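Local coordinates for acyl-coenzyme A oxidase 1 (Yarrowia lipolytica, PDB 5Y9D), which catalyses the FAD-dependent oxidation of acyl-CoA to (2E)-enoyl-CoA by molecular oxygen, releasing hydrogen peroxide in peroxisomal fatty acid beta-oxidation, at residues 75-80 against 674-679; 125-130 against 211-216; 495-500 against 532-537; 526-531 against 614-619. All blocks are in the same frame, centred on the assembly; numbering follows the deposited sequence.

Contact 1: 75-80 against 674-679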
loop_
_atom_site.group_PDB
_atom_site.type_symbol
_atom_site.label_atom_id
_atom_site.label_comp_id
_atom_site.label_asym_id
_atom_site.label_seq_id
_atom_site.Cartn_x
_atom_site.Cartn_y
_atom_site.Cartn_z
ATOM N N SER A 75 4.569 -21.154 16.062
ATOM C CA SER A 75 5.774 -20.852 15.281
ATOM C C SER A 75 5.341 -20.345 13.914
ATOM O O SER A 75 4.451 -20.907 13.298
ATOM C CB SER A 75 6.635 -22.103 15.136
ATOM O OG SER A 75 7.469 -21.997 14.005
ATOM N N VAL A 76 5.994 -19.307 13.427
ATOM C CA VAL A 76 5.590 -18.666 12.167
ATOM C C VAL A 76 6.525 -18.941 10.977
ATOM O O VAL A 76 6.273 -18.481 9.870
ATOM C CB VAL A 76 5.334 -17.159 12.393
ATOM C CG1 VAL A 76 4.215 -17.008 13.409
ATOM C CG2 VAL A 76 6.580 -16.416 12.890
ATOM N N THR A 77 7.554 -19.744 11.207
ATOM C CA THR A 77 8.469 -20.218 10.175
ATOM C C THR A 77 7.850 -20.499 8.826
ATOM O O THR A 77 8.339 -20.038 7.842
ATOM C CB THR A 77 9.121 -21.576 10.580
ATOM O OG1 THR A 77 9.283 -21.656 12.003
ATOM C CG2 THR A 77 10.436 -21.756 9.903
ATOM N N ALA A 78 6.812 -21.327 8.778
ATOM C CA ALA A 78 6.219 -21.762 7.498
ATOM C C ALA A 78 4.998 -20.914 7.058
ATOM O O ALA A 78 4.420 -21.174 6.028
ATOM C CB ALA A 78 5.872 -23.257 7.550
ATOM N N ASP A 79 4.646 -19.882 7.812
ATOM C CA ASP A 79 3.409 -19.135 7.566
ATOM C C ASP A 79 3.294 -18.405 6.251
ATOM O O ASP A 79 2.187 -18.126 5.785
ATOM C CB ASP A 79 3.238 -18.067 8.635
ATOM C CG ASP A 79 2.754 -18.619 9.934
ATOM O OD1 ASP A 79 2.570 -19.841 10.053
ATOM O OD2 ASP A 79 2.550 -17.814 10.855
ATOM N N TYR A 80 4.412 -18.015 5.678
ATOM C CA TYR A 80 4.359 -17.327 4.415
ATOM C C TYR A 80 3.899 -18.255 3.290
ATOM O O TYR A 80 3.303 -17.813 2.319
ATOM C CB TYR A 80 5.715 -16.765 4.076
ATOM C CG TYR A 80 6.187 -15.703 5.032
ATOM C CD1 TYR A 80 5.454 -14.552 5.241
ATOM C CD2 TYR A 80 7.373 -15.851 5.719
ATOM C CE1 TYR A 80 5.893 -13.567 6.114
ATOM C CE2 TYR A 80 7.805 -14.890 6.597
ATOM C CZ TYR A 80 7.071 -13.744 6.781
ATOM O OH TYR A 80 7.558 -12.786 7.642
ATOM N N ASN A 674 15.743 -21.964 0.345
ATOM C CA ASN A 674 16.023 -23.359 0.050
ATOM C C ASN A 674 15.324 -24.311 1.022
ATOM O O ASN A 674 14.827 -25.338 0.603
ATOM C CB ASN A 674 17.531 -23.607 0.057
ATOM C CG ASN A 674 18.182 -23.207 -1.259
ATOM O OD1 ASN A 674 18.600 -22.059 -1.453
ATOM N ND2 ASN A 674 18.214 -24.135 -2.186
ATOM N N GLN A 675 15.313 -23.972 2.311
ATOM C CA GLN A 675 14.605 -24.742 3.312
ATOM C C GLN A 675 13.074 -24.807 2.992
ATOM O O GLN A 675 12.449 -25.868 3.010
ATOM C CB GLN A 675 14.946 -24.191 4.700
ATOM C CG GLN A 675 13.808 -23.942 5.667
ATOM C CD GLN A 675 13.453 -25.172 6.489
ATOM O OE1 GLN A 675 13.435 -26.294 5.969
ATOM N NE2 GLN A 675 13.160 -24.970 7.778
ATOM N N GLN A 676 12.481 -23.690 2.629
ATOM C CA GLN A 676 11.062 -23.716 2.288
ATOM C C GLN A 676 10.770 -24.313 0.913
ATOM O O GLN A 676 9.649 -24.740 0.644
ATOM C CB GLN A 676 10.499 -22.307 2.396
ATOM C CG GLN A 676 10.528 -21.781 3.823
ATOM C CD GLN A 676 9.866 -22.723 4.801
ATOM O OE1 GLN A 676 8.716 -23.037 4.655
ATOM N NE2 GLN A 676 10.603 -23.185 5.798
ATOM N N ASN A 677 11.768 -24.324 0.033
ATOM C CA ASN A 677 11.593 -24.831 -1.310
ATOM C C ASN A 677 12.769 -25.723 -1.681
ATOM O O ASN A 677 13.578 -25.363 -2.530
ATOM C CB ASN A 677 11.506 -23.671 -2.293
ATOM C CG ASN A 677 10.392 -22.696 -1.956
ATOM O OD1 ASN A 677 9.242 -22.892 -2.335
ATOM N ND2 ASN A 677 10.736 -21.634 -1.238
ATOM N N PRO A 678 12.873 -26.909 -1.057
ATOM C CA PRO A 678 13.974 -27.804 -1.500
ATOM C C PRO A 678 13.975 -27.918 -3.029
ATOM O O PRO A 678 12.901 -28.042 -3.637
ATOM C CB PRO A 678 13.644 -29.159 -0.839
ATOM C CG PRO A 678 12.539 -28.886 0.153
ATOM C CD PRO A 678 11.880 -27.586 -0.202
ATOM N N ALA A 679 15.153 -27.862 -3.646
ATOM C CA ALA A 679 15.240 -27.784 -5.112
ATOM C C ALA A 679 15.705 -29.090 -5.779
ATOM O O ALA A 679 16.259 -29.069 -6.891
ATOM C CB ALA A 679 16.155 -26.628 -5.520
#

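Contact 2: 125-130 against 211-216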
loop_
_atom_site.group_PDB
_atom_site.type_symbol
_atom_site.label_atom_id
_atom_site.label_comp_id
_atom_site.label_asym_id
_atom_site.label_seq_id
_atom_site.Cartn_x
_atom_site.Cartn_y
_atom_site.Cartn_z
ATOM N N ARG A 125 -4.216 -13.105 16.108
ATOM C CA ARG A 125 -4.514 -11.987 16.931
ATOM C C ARG A 125 -5.989 -11.605 16.730
ATOM O O ARG A 125 -6.741 -11.552 17.673
ATOM C CB ARG A 125 -3.545 -10.855 16.608
ATOM C CG ARG A 125 -3.625 -9.688 17.557
ATOM C CD ARG A 125 -4.540 -8.594 17.015
ATOM N NE ARG A 125 -4.730 -7.580 18.048
ATOM C CZ ARG A 125 -3.846 -6.641 18.353
ATOM N NH1 ARG A 125 -2.708 -6.578 17.702
ATOM N NH2 ARG A 125 -4.112 -5.770 19.322
ATOM N N THR A 126 -6.428 -11.444 15.487
ATOM C CA THR A 126 -7.812 -11.078 15.232
ATOM C C THR A 126 -8.812 -12.152 15.681
ATOM O O THR A 126 -9.881 -11.831 16.262
ATOM C CB THR A 126 -8.010 -10.812 13.752
ATOM O OG1 THR A 126 -7.109 -9.792 13.358
ATOM C CG2 THR A 126 -9.425 -10.354 13.453
ATOM N N ARG A 127 -8.466 -13.417 15.404
ATOM C CA ARG A 127 -9.386 -14.515 15.656
ATOM C C ARG A 127 -9.594 -14.733 17.159
ATOM O O ARG A 127 -10.635 -15.181 17.609
ATOM C CB ARG A 127 -8.921 -15.802 14.979
ATOM C CG ARG A 127 -9.984 -16.897 14.983
ATOM C CD ARG A 127 -9.971 -17.651 13.683
ATOM N NE ARG A 127 -10.826 -18.823 13.693
ATOM C CZ ARG A 127 -10.594 -19.939 12.996
ATOM N NH1 ARG A 127 -9.506 -20.077 12.225
ATOM N NH2 ARG A 127 -11.465 -20.936 13.070
ATOM N N LEU A 128 -8.603 -14.394 17.939
ATOM C CA LEU A 128 -8.760 -14.432 19.365
ATOM C C LEU A 128 -9.523 -13.195 19.821
ATOM O O LEU A 128 -10.364 -13.222 20.708
ATOM C CB LEU A 128 -7.379 -14.455 19.996
ATOM C CG LEU A 128 -7.328 -14.568 21.501
ATOM C CD1 LEU A 128 -8.144 -15.751 21.966
ATOM C CD2 LEU A 128 -5.875 -14.714 21.908
ATOM N N SER A 129 -9.190 -12.098 19.191
ATOM C CA SER A 129 -9.597 -10.801 19.639
ATOM C C SER A 129 -11.124 -10.605 19.541
ATOM O O SER A 129 -11.722 -10.074 20.457
ATOM C CB SER A 129 -8.816 -9.775 18.829
ATOM O OG SER A 129 -9.177 -8.478 19.165
ATOM N N ILE A 130 -11.762 -11.085 18.476
ATOM C CA ILE A 130 -13.207 -10.925 18.337
ATOM C C ILE A 130 -14.036 -11.479 19.516
ATOM O O ILE A 130 -15.173 -11.064 19.744
ATOM C CB ILE A 130 -13.747 -11.501 16.996
ATOM C CG1 ILE A 130 -13.413 -13.000 16.871
ATOM C CG2 ILE A 130 -13.218 -10.703 15.781
ATOM C CD1 ILE A 130 -14.502 -13.894 17.416
ATOM N N ALA A 211 -18.095 -17.535 10.534
ATOM C CA ALA A 211 -18.219 -18.517 9.477
ATOM C C ALA A 211 -18.145 -19.907 10.034
ATOM O O ALA A 211 -19.000 -20.727 9.766
ATOM C CB ALA A 211 -17.187 -18.306 8.393
ATOM N N HIS A 212 -17.179 -20.142 10.894
ATOM C CA HIS A 212 -16.848 -21.488 11.292
ATOM C C HIS A 212 -16.720 -21.758 12.789
ATOM O O HIS A 212 -16.736 -22.910 13.184
ATOM C CB HIS A 212 -15.527 -21.850 10.637
ATOM C CG HIS A 212 -15.652 -22.353 9.236
ATOM N ND1 HIS A 212 -16.839 -22.823 8.700
ATOM C CD2 HIS A 212 -14.710 -22.538 8.281
ATOM C CE1 HIS A 212 -16.616 -23.258 7.472
ATOM N NE2 HIS A 212 -15.337 -23.102 7.198
ATOM N N THR A 213 -16.574 -20.742 13.638
ATOM C CA THR A 213 -16.145 -21.033 15.016
ATOM C C THR A 213 -17.084 -20.586 16.163
ATOM O O THR A 213 -17.252 -21.292 17.160
ATOM C CB THR A 213 -14.665 -20.601 15.234
ATOM O OG1 THR A 213 -14.403 -20.293 16.606
ATOM C CG2 THR A 213 -14.317 -19.449 14.458
ATOM N N SER A 214 -17.721 -19.448 16.007
ATOM C CA SER A 214 -18.494 -18.879 17.084
ATOM C C SER A 214 -19.787 -19.584 17.330
ATOM O O SER A 214 -20.490 -19.972 16.361
ATOM C CB SER A 214 -18.777 -17.432 16.806
ATOM O OG SER A 214 -17.572 -16.719 16.918
ATOM N N THR A 215 -20.093 -19.741 18.628
ATOM C CA THR A 215 -21.380 -20.295 19.071
ATOM C C THR A 215 -22.407 -19.222 19.413
ATOM O O THR A 215 -23.590 -19.429 19.278
ATOM C CB THR A 215 -21.195 -21.091 20.330
ATOM O OG1 THR A 215 -20.638 -20.218 21.316
ATOM C CG2 THR A 215 -20.268 -22.259 20.043
ATOM N N HIS A 216 -21.922 -18.088 19.897
ATOM C CA HIS A 216 -22.772 -17.006 20.326
ATOM C C HIS A 216 -22.292 -15.797 19.615
ATOM O O HIS A 216 -21.131 -15.759 19.193
ATOM C CB HIS A 216 -22.651 -16.816 21.821
ATOM C CG HIS A 216 -23.395 -17.843 22.595
ATOM N ND1 HIS A 216 -22.959 -19.148 22.714
ATOM C CD2 HIS A 216 -24.564 -17.773 23.268
ATOM C CE1 HIS A 216 -23.830 -19.835 23.437
ATOM N NE2 HIS A 216 -24.815 -19.025 23.775
#

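Contact 3: 495-500 against 532-537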
loop_
_atom_site.group_PDB
_atom_site.type_symbol
_atom_site.label_atom_id
_atom_site.label_comp_id
_atom_site.label_asym_id
_atom_site.label_seq_id
_atom_site.Cartn_x
_atom_site.Cartn_y
_atom_site.Cartn_z
ATOM N N ILE A 495 -6.294 19.688 24.526
ATOM C CA ILE A 495 -6.826 20.708 23.635
ATOM C C ILE A 495 -6.775 22.134 24.159
ATOM O O ILE A 495 -7.230 23.038 23.499
ATOM C CB ILE A 495 -8.268 20.402 23.192
ATOM C CG1 ILE A 495 -8.548 18.903 23.210
ATOM C CG2 ILE A 495 -8.498 20.937 21.795
ATOM C CD1 ILE A 495 -9.819 18.506 22.502
ATOM N N GLN A 496 -6.184 22.341 25.320
ATOM C CA GLN A 496 -6.178 23.653 25.955
ATOM C C GLN A 496 -5.489 24.729 25.119
ATOM O O GLN A 496 -5.909 25.871 25.102
ATOM C CB GLN A 496 -5.543 23.573 27.337
ATOM C CG GLN A 496 -6.367 22.798 28.341
ATOM C CD GLN A 496 -6.063 23.210 29.758
ATOM O OE1 GLN A 496 -5.167 22.667 30.394
ATOM N NE2 GLN A 496 -6.808 24.177 30.261
ATOM N N TYR A 497 -4.441 24.343 24.413
ATOM C CA TYR A 497 -3.598 25.269 23.679
ATOM C C TYR A 497 -4.389 26.007 22.621
ATOM O O TYR A 497 -3.982 27.058 22.160
ATOM C CB TYR A 497 -2.455 24.520 23.013
ATOM C CG TYR A 497 -2.897 23.680 21.846
ATOM C CD1 TYR A 497 -3.408 22.417 22.039
ATOM C CD2 TYR A 497 -2.810 24.157 20.554
ATOM C CE1 TYR A 497 -3.817 21.648 20.981
ATOM C CE2 TYR A 497 -3.215 23.390 19.489
ATOM C CZ TYR A 497 -3.713 22.136 19.712
ATOM O OH TYR A 497 -4.118 21.374 18.660
ATOM N N VAL A 498 -5.512 25.438 22.221
ATOM C CA VAL A 498 -6.338 26.028 21.184
ATOM C C VAL A 498 -6.791 27.415 21.627
ATOM O O VAL A 498 -6.999 28.292 20.805
ATOM C CB VAL A 498 -7.537 25.135 20.818
ATOM C CG1 VAL A 498 -8.424 25.833 19.807
ATOM C CG2 VAL A 498 -7.053 23.826 20.235
ATOM N N GLY A 499 -6.966 27.590 22.930
ATOM C CA GLY A 499 -7.262 28.880 23.525
ATOM C C GLY A 499 -6.242 30.008 23.406
ATOM O O GLY A 499 -6.625 31.155 23.265
ATOM N N ASP A 500 -4.957 29.690 23.503
ATOM C CA ASP A 500 -3.873 30.678 23.571
ATOM C C ASP A 500 -3.534 31.442 22.288
ATOM O O ASP A 500 -3.806 30.971 21.203
ATOM C CB ASP A 500 -2.609 30.003 24.101
ATOM C CG ASP A 500 -2.869 29.174 25.335
ATOM O OD1 ASP A 500 -3.619 29.630 26.212
ATOM O OD2 ASP A 500 -2.327 28.062 25.435
ATOM N N ASN A 532 -5.023 27.695 14.623
ATOM C CA ASN A 532 -5.540 28.568 13.584
ATOM C C ASN A 532 -6.496 27.850 12.620
ATOM O O ASN A 532 -7.553 28.376 12.304
ATOM C CB ASN A 532 -4.378 29.194 12.799
ATOM C CG ASN A 532 -3.603 30.235 13.595
ATOM O OD1 ASN A 532 -3.853 30.492 14.791
ATOM N ND2 ASN A 532 -2.636 30.837 12.927
ATOM N N ASN A 533 -6.121 26.663 12.142
ATOM C CA ASN A 533 -7.062 25.838 11.361
ATOM C C ASN A 533 -8.334 25.517 12.135
ATOM O O ASN A 533 -9.434 25.631 11.583
ATOM C CB ASN A 533 -6.428 24.544 10.885
ATOM C CG ASN A 533 -5.528 24.751 9.687
ATOM O OD1 ASN A 533 -4.451 25.364 9.791
ATOM N ND2 ASN A 533 -5.953 24.235 8.539
ATOM N N ILE A 534 -8.198 25.138 13.401
ATOM C CA ILE A 534 -9.385 24.801 14.177
ATOM C C ILE A 534 -10.250 26.030 14.359
ATOM O O ILE A 534 -11.471 25.938 14.195
ATOM C CB ILE A 534 -9.058 24.278 15.580
ATOM C CG1 ILE A 534 -8.409 22.911 15.500
ATOM C CG2 ILE A 534 -10.327 24.177 16.418
ATOM C CD1 ILE A 534 -7.454 22.636 16.638
ATOM N N LEU A 535 -9.619 27.160 14.726
ATOM C CA LEU A 535 -10.351 28.412 15.005
ATOM C C LEU A 535 -11.023 28.951 13.761
ATOM O O LEU A 535 -12.128 29.459 13.839
ATOM C CB LEU A 535 -9.460 29.481 15.685
ATOM C CG LEU A 535 -9.167 29.234 17.196
ATOM C CD1 LEU A 535 -8.305 30.291 17.870
ATOM C CD2 LEU A 535 -10.430 29.077 17.992
ATOM N N ARG A 536 -10.378 28.793 12.610
ATOM C CA ARG A 536 -10.992 29.159 11.334
ATOM C C ARG A 536 -12.209 28.262 11.034
ATOM O O ARG A 536 -13.287 28.752 10.648
ATOM C CB ARG A 536 -9.978 29.069 10.180
ATOM C CG ARG A 536 -10.453 29.738 8.898
ATOM C CD ARG A 536 -9.733 29.250 7.643
ATOM N NE ARG A 536 -10.170 27.915 7.207
ATOM C CZ ARG A 536 -9.951 27.394 5.997
ATOM N NH1 ARG A 536 -9.311 28.089 5.053
ATOM N NH2 ARG A 536 -10.379 26.167 5.724
ATOM N N THR A 537 -12.025 26.951 11.207
ATOM C CA THR A 537 -13.065 25.987 10.924
ATOM C C THR A 537 -14.210 26.249 11.862
ATOM O O THR A 537 -15.353 26.259 11.436
ATOM C CB THR A 537 -12.582 24.527 11.079
ATOM O OG1 THR A 537 -11.523 24.268 10.145
ATOM C CG2 THR A 537 -13.732 23.551 10.811
#

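Contact 4: 526-531 against 614-619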
loop_
_atom_site.group_PDB
_atom_site.type_symbol
_atom_site.label_atom_id
_atom_site.label_comp_id
_atom_site.label_asym_id
_atom_site.label_seq_id
_atom_site.Cartn_x
_atom_site.Cartn_y
_atom_site.Cartn_z
ATOM N N PHE A 526 3.709 24.175 15.811
ATOM C CA PHE A 526 2.702 23.192 15.442
ATOM C C PHE A 526 1.374 23.524 16.048
ATOM O O PHE A 526 0.370 23.486 15.341
ATOM C CB PHE A 526 3.140 21.754 15.756
ATOM C CG PHE A 526 3.636 21.050 14.553
ATOM C CD1 PHE A 526 4.966 21.105 14.211
ATOM C CD2 PHE A 526 2.755 20.434 13.700
ATOM C CE1 PHE A 526 5.422 20.506 13.064
ATOM C CE2 PHE A 526 3.200 19.836 12.551
ATOM C CZ PHE A 526 4.539 19.874 12.233
ATOM N N ARG A 527 1.371 23.863 17.336
ATOM C CA ARG A 527 0.162 24.331 18.022
ATOM C C ARG A 527 -0.515 25.532 17.338
ATOM O O ARG A 527 -1.739 25.571 17.176
ATOM C CB ARG A 527 0.497 24.673 19.456
ATOM C CG ARG A 527 0.785 23.440 20.276
ATOM C CD ARG A 527 1.238 23.760 21.671
ATOM N NE ARG A 527 1.150 22.550 22.476
ATOM C CZ ARG A 527 1.616 22.412 23.709
ATOM N NH1 ARG A 527 2.220 23.404 24.362
ATOM N NH2 ARG A 527 1.449 21.252 24.300
ATOM N N THR A 528 0.298 26.489 16.917
ATOM C CA THR A 528 -0.153 27.619 16.112
ATOM C C THR A 528 -0.802 27.213 14.798
ATOM O O THR A 528 -1.832 27.772 14.422
ATOM C CB THR A 528 1.046 28.545 15.809
ATOM O OG1 THR A 528 1.578 29.007 17.050
ATOM C CG2 THR A 528 0.636 29.713 14.974
ATOM N N ALA A 529 -0.189 26.283 14.073
ATOM C CA ALA A 529 -0.793 25.811 12.817
ATOM C C ALA A 529 -2.104 25.098 13.114
ATOM O O ALA A 529 -3.100 25.324 12.455
ATOM C CB ALA A 529 0.152 24.899 12.035
ATOM N N SER A 530 -2.113 24.248 14.122
ATOM C CA SER A 530 -3.350 23.548 14.485
ATOM C C SER A 530 -4.434 24.522 14.970
ATOM O O SER A 530 -5.552 24.509 14.458
ATOM C CB SER A 530 -3.101 22.471 15.537
ATOM O OG SER A 530 -4.309 21.788 15.860
ATOM N N ARG A 531 -4.103 25.354 15.948
ATOM C CA ARG A 531 -5.098 26.272 16.563
ATOM C C ARG A 531 -5.808 27.139 15.529
ATOM O O ARG A 531 -7.030 27.300 15.558
ATOM C CB ARG A 531 -4.420 27.161 17.610
ATOM C CG ARG A 531 -5.095 28.494 17.936
ATOM C CD ARG A 531 -4.055 29.439 18.521
ATOM N NE ARG A 531 -3.308 28.726 19.562
ATOM C CZ ARG A 531 -1.982 28.654 19.685
ATOM N NH1 ARG A 531 -1.160 29.298 18.856
ATOM N NH2 ARG A 531 -1.475 27.952 20.693
ATOM N N GLU A 614 0.080 30.155 6.677
ATOM C CA GLU A 614 -0.229 30.758 7.963
ATOM C C GLU A 614 0.774 31.796 8.453
ATOM O O GLU A 614 0.666 32.246 9.603
ATOM C CB GLU A 614 -0.358 29.635 9.014
ATOM C CG GLU A 614 -1.561 28.729 8.797
ATOM C CD GLU A 614 -2.850 29.517 8.828
ATOM O OE1 GLU A 614 -3.095 30.196 9.850
ATOM O OE2 GLU A 614 -3.587 29.490 7.821
ATOM N N ASN A 615 1.744 32.164 7.612
ATOM C CA ASN A 615 2.790 33.115 8.010
ATOM C C ASN A 615 3.479 32.699 9.328
ATOM O O ASN A 615 3.526 33.465 10.298
ATOM C CB ASN A 615 2.200 34.537 8.129
ATOM C CG ASN A 615 3.264 35.603 8.292
ATOM O OD1 ASN A 615 3.348 36.290 9.321
ATOM N ND2 ASN A 615 4.098 35.738 7.273
ATOM N N ILE A 616 3.981 31.465 9.360
ATOM C CA ILE A 616 4.739 30.936 10.504
ATOM C C ILE A 616 6.229 30.879 10.145
ATOM O O ILE A 616 7.099 31.203 10.959
ATOM C CB ILE A 616 4.223 29.528 10.891
ATOM C CG1 ILE A 616 2.825 29.636 11.546
ATOM C CG2 ILE A 616 5.209 28.802 11.806
ATOM C CD1 ILE A 616 1.913 28.444 11.313
ATOM N N LEU A 617 6.485 30.443 8.917
ATOM C CA LEU A 617 7.808 30.377 8.335
ATOM C C LEU A 617 7.818 31.248 7.094
ATOM O O LEU A 617 6.777 31.511 6.513
ATOM C CB LEU A 617 8.097 28.948 7.900
ATOM C CG LEU A 617 8.072 27.896 9.008
ATOM C CD1 LEU A 617 8.205 26.507 8.393
ATOM C CD2 LEU A 617 9.163 28.161 10.044
ATOM N N THR A 618 9.003 31.667 6.677
ATOM C CA THR A 618 9.170 32.333 5.386
ATOM C C THR A 618 9.673 31.320 4.372
ATOM O O THR A 618 10.238 30.300 4.755
ATOM C CB THR A 618 10.207 33.469 5.475
ATOM O OG1 THR A 618 11.523 32.919 5.588
ATOM C CG2 THR A 618 9.947 34.322 6.677
ATOM N N PRO A 619 9.484 31.600 3.068
ATOM C CA PRO A 619 10.152 30.814 2.020
ATOM C C PRO A 619 11.624 30.499 2.303
ATOM O O PRO A 619 12.023 29.343 2.227
ATOM C CB PRO A 619 10.003 31.707 0.793
ATOM C CG PRO A 619 8.666 32.356 0.996
ATOM C CD PRO A 619 8.501 32.540 2.492
#

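Contact 1: 75-80 against 674-679
Gln-676 reaches out from the last turn of its helix to rest against Thr-77 and Ala-78, and these three residues supply nearly all of the small surface hidden between 75-80 and 674-679. The glutamine illustrates how a long polar side chain can bridge backbones that stay well apart: the CA atoms of Ala-78 and Gln-676 are 7.4 Å from each other. Its CG stands anti to the carbonyl carbon (chi1 -65°), and a bend at chi2 (-53°) folds the chain so that the amide end meets the loop. There CD of Gln-676 lies 4.3 Å from the backbone O of Thr-77 and 4.6 Å from CA of Ala-78. The methyl of Ala-78 and CG2 of Thr-77 border the same amide group, so the touch is one of van der Waals packing along the backbone of the loop.

The shape of the loop explains why these two residues are presented together. Thr-77 and Ala-78 are the central pair of a type I beta turn running from Val-76 to Asp-79, closed by the bond from Asp-79 N to Val-76 O (3.0 Å). The threonine hydroxyl is held from its own side, OG1 donating to OG of Ser-75 at 2.7 Å.

Asp-79 ties the turn to helix 84-98 through a salt bridge with Arg-94, and Tyr-80 bonds through OH to the backbone O of Asn-655. The contact thus joins, at the surface, the loop between helices 55-70 and 84-98 to the C-terminal end of helix 665-676, beyond which Asn-677 and Ala-679 pack on the second subunit.

Contact 2: 125-130 against 211-216
The methyl CG2 of Thr-213 lies at the edge of the Arg-127 guanidinium, close to its plane, facing the side formed by NE and NH2. It is 3.5 Å from Arg-127 NH2 and 3.6 Å from Arg-127 NE, and the two side chains approach from opposite directions. Arg-127 gets there with CG anti to the backbone N (chi1 -169°) followed by a bend at chi2, which carries the charged group off the helix towards the loop. One turn further on, CD1 of Ile-130 lies 4.2 Å from OG of Ser-214, a softer touch between a methyl and a hydroxyl.

This is a worked case of how the acyl-CoA dehydrogenase and oxidase fold seats its beta domain on the N-terminal helices: helix 122-142 meets the loop that leads into strand 216-225, beside the flavin. Ile-130 itself touches the bound FAD, and the nearest atoms of its side chain and of Gly-208, a probable FAD-binding residue, are about 4 Å apart.

Around this first shell, the buried guanidinium is gripped on several sides. NE forms a salt bridge with Asp-266, NH1 bonds to the carbonyl oxygens of Arg-88 and Gly-264, and NH2 bonds to OH of Tyr-686 of the second subunit. A leucine in place of Arg-127 would probably leave the Asp-266 carboxylate without its charged mate and strip the Tyr-686 hydroxyl of the other subunit of this link. Asp-266 also accepts from the backbone N of His-212, while His-245 and Arg-240 bond to the carbonyl oxygens of Thr-213 and Ser-214, fixing the course of the loop.

Contact 3: 495-500 against 532-537
Ile-534 points its CD1 into the angle between Tyr-497 and Val-498. With CG1 anti to the carbonyl carbon (chi1 -69°), the isoleucine sends this methyl to 3.8 Å from CG2 of Val-498 and 4.1 Å from OH of Tyr-497, and its side chain crosses both partners at about a right angle. Val-498 CG2 does double duty, for it also lies over one face of the Tyr-497 ring, towards the rim. It thereby links the ring face to the isoleucine methyl, while Ile-534 touches the tyrosine itself at the hydroxyl. The phenol oxygen is satisfied by hydrogen bonds with ND1 of His-568 and OG of Ser-530.

Next along the helix, Leu-535 takes the other branch of the valine, whose chi1 of 176° splits its methyls between the two helix residues. CD2 of Leu-535 is 4.2 Å from CG1 of Val-498, while CD1 of Leu-535 packs 3.8 Å from the backbone O of Val-498.

Ile-485 and Ala-482 of helix 467-486 lie alongside. The loop that follows that helix is thus packed by its short 3-10 turn onto helix 519-544, in the C-terminal all-helical part of the acyl-CoA oxidase fold.

Contact 4: 526-531 against 614-619
With CG1 anti to its carbonyl carbon (chi1 -71°), Ile-616 extends CG1 and CD1 towards helix 519-544, where a chi1 of -60° sets OG1 of Thr-528 beside the backbone N and leaves the methyl CG2 anti to that N, facing the isoleucine. Ile-616 is delivered by a Schellman motif: Asn-615, with positive phi, is the C-prime residue that ends helix 608-613, and Ile-616 N bonds back to Phe-611 O while Asn-615 N bonds to Leu-612 O. Just after C-prime, Ile-616 packs its side chain on that of Phe-611, the hydrophobic contact that goes with this motif.

The two branched side chains slide past each other in opposite directions, CG2 of Thr-528 lying 4.1 Å from CG1 of Ile-616. The tip of the isoleucine then settles on the next residue of the helix, its CD1 being 4.0 Å from CB of Ala-529. The backbones run close here, the CA atoms of Ala-529 and Glu-614 being 7.0 Å apart. Phe-611 also packs on Ala-529 and meets Phe-526 edge-to-face, so this buried patch is chiefly apolar.

The hydroxyl of Thr-528 is answered within its own helix. Its OG1 bonds to the carbonyl O of Glu-524, one turn back, and also receives a weak, bent bond from Arg-531 NH1 at 3.3 Å, with an N-H...O angle of 125°.

Overall arrangement
Contact 1 is a surface touch, whereas contacts 2, 3 and 4 are buried. Contacts 3 and 4 share helix 519-544, have centres about 12 Å apart and are joined where Arg-531 NH2 bonds to the backbone O of Tyr-497; both rely on methyl packing within the C-terminal helical region. Contacts 1 and 2 lie on the opposite side of the chain's centre, and both touch the second subunit. Their chemistry is more polar: a glutamine laid on a turn in one, a buried guanidinium near the flavin in the other. Along the chain, contact 1 encloses all the rest, while contacts 3 and 4 interleave their segments.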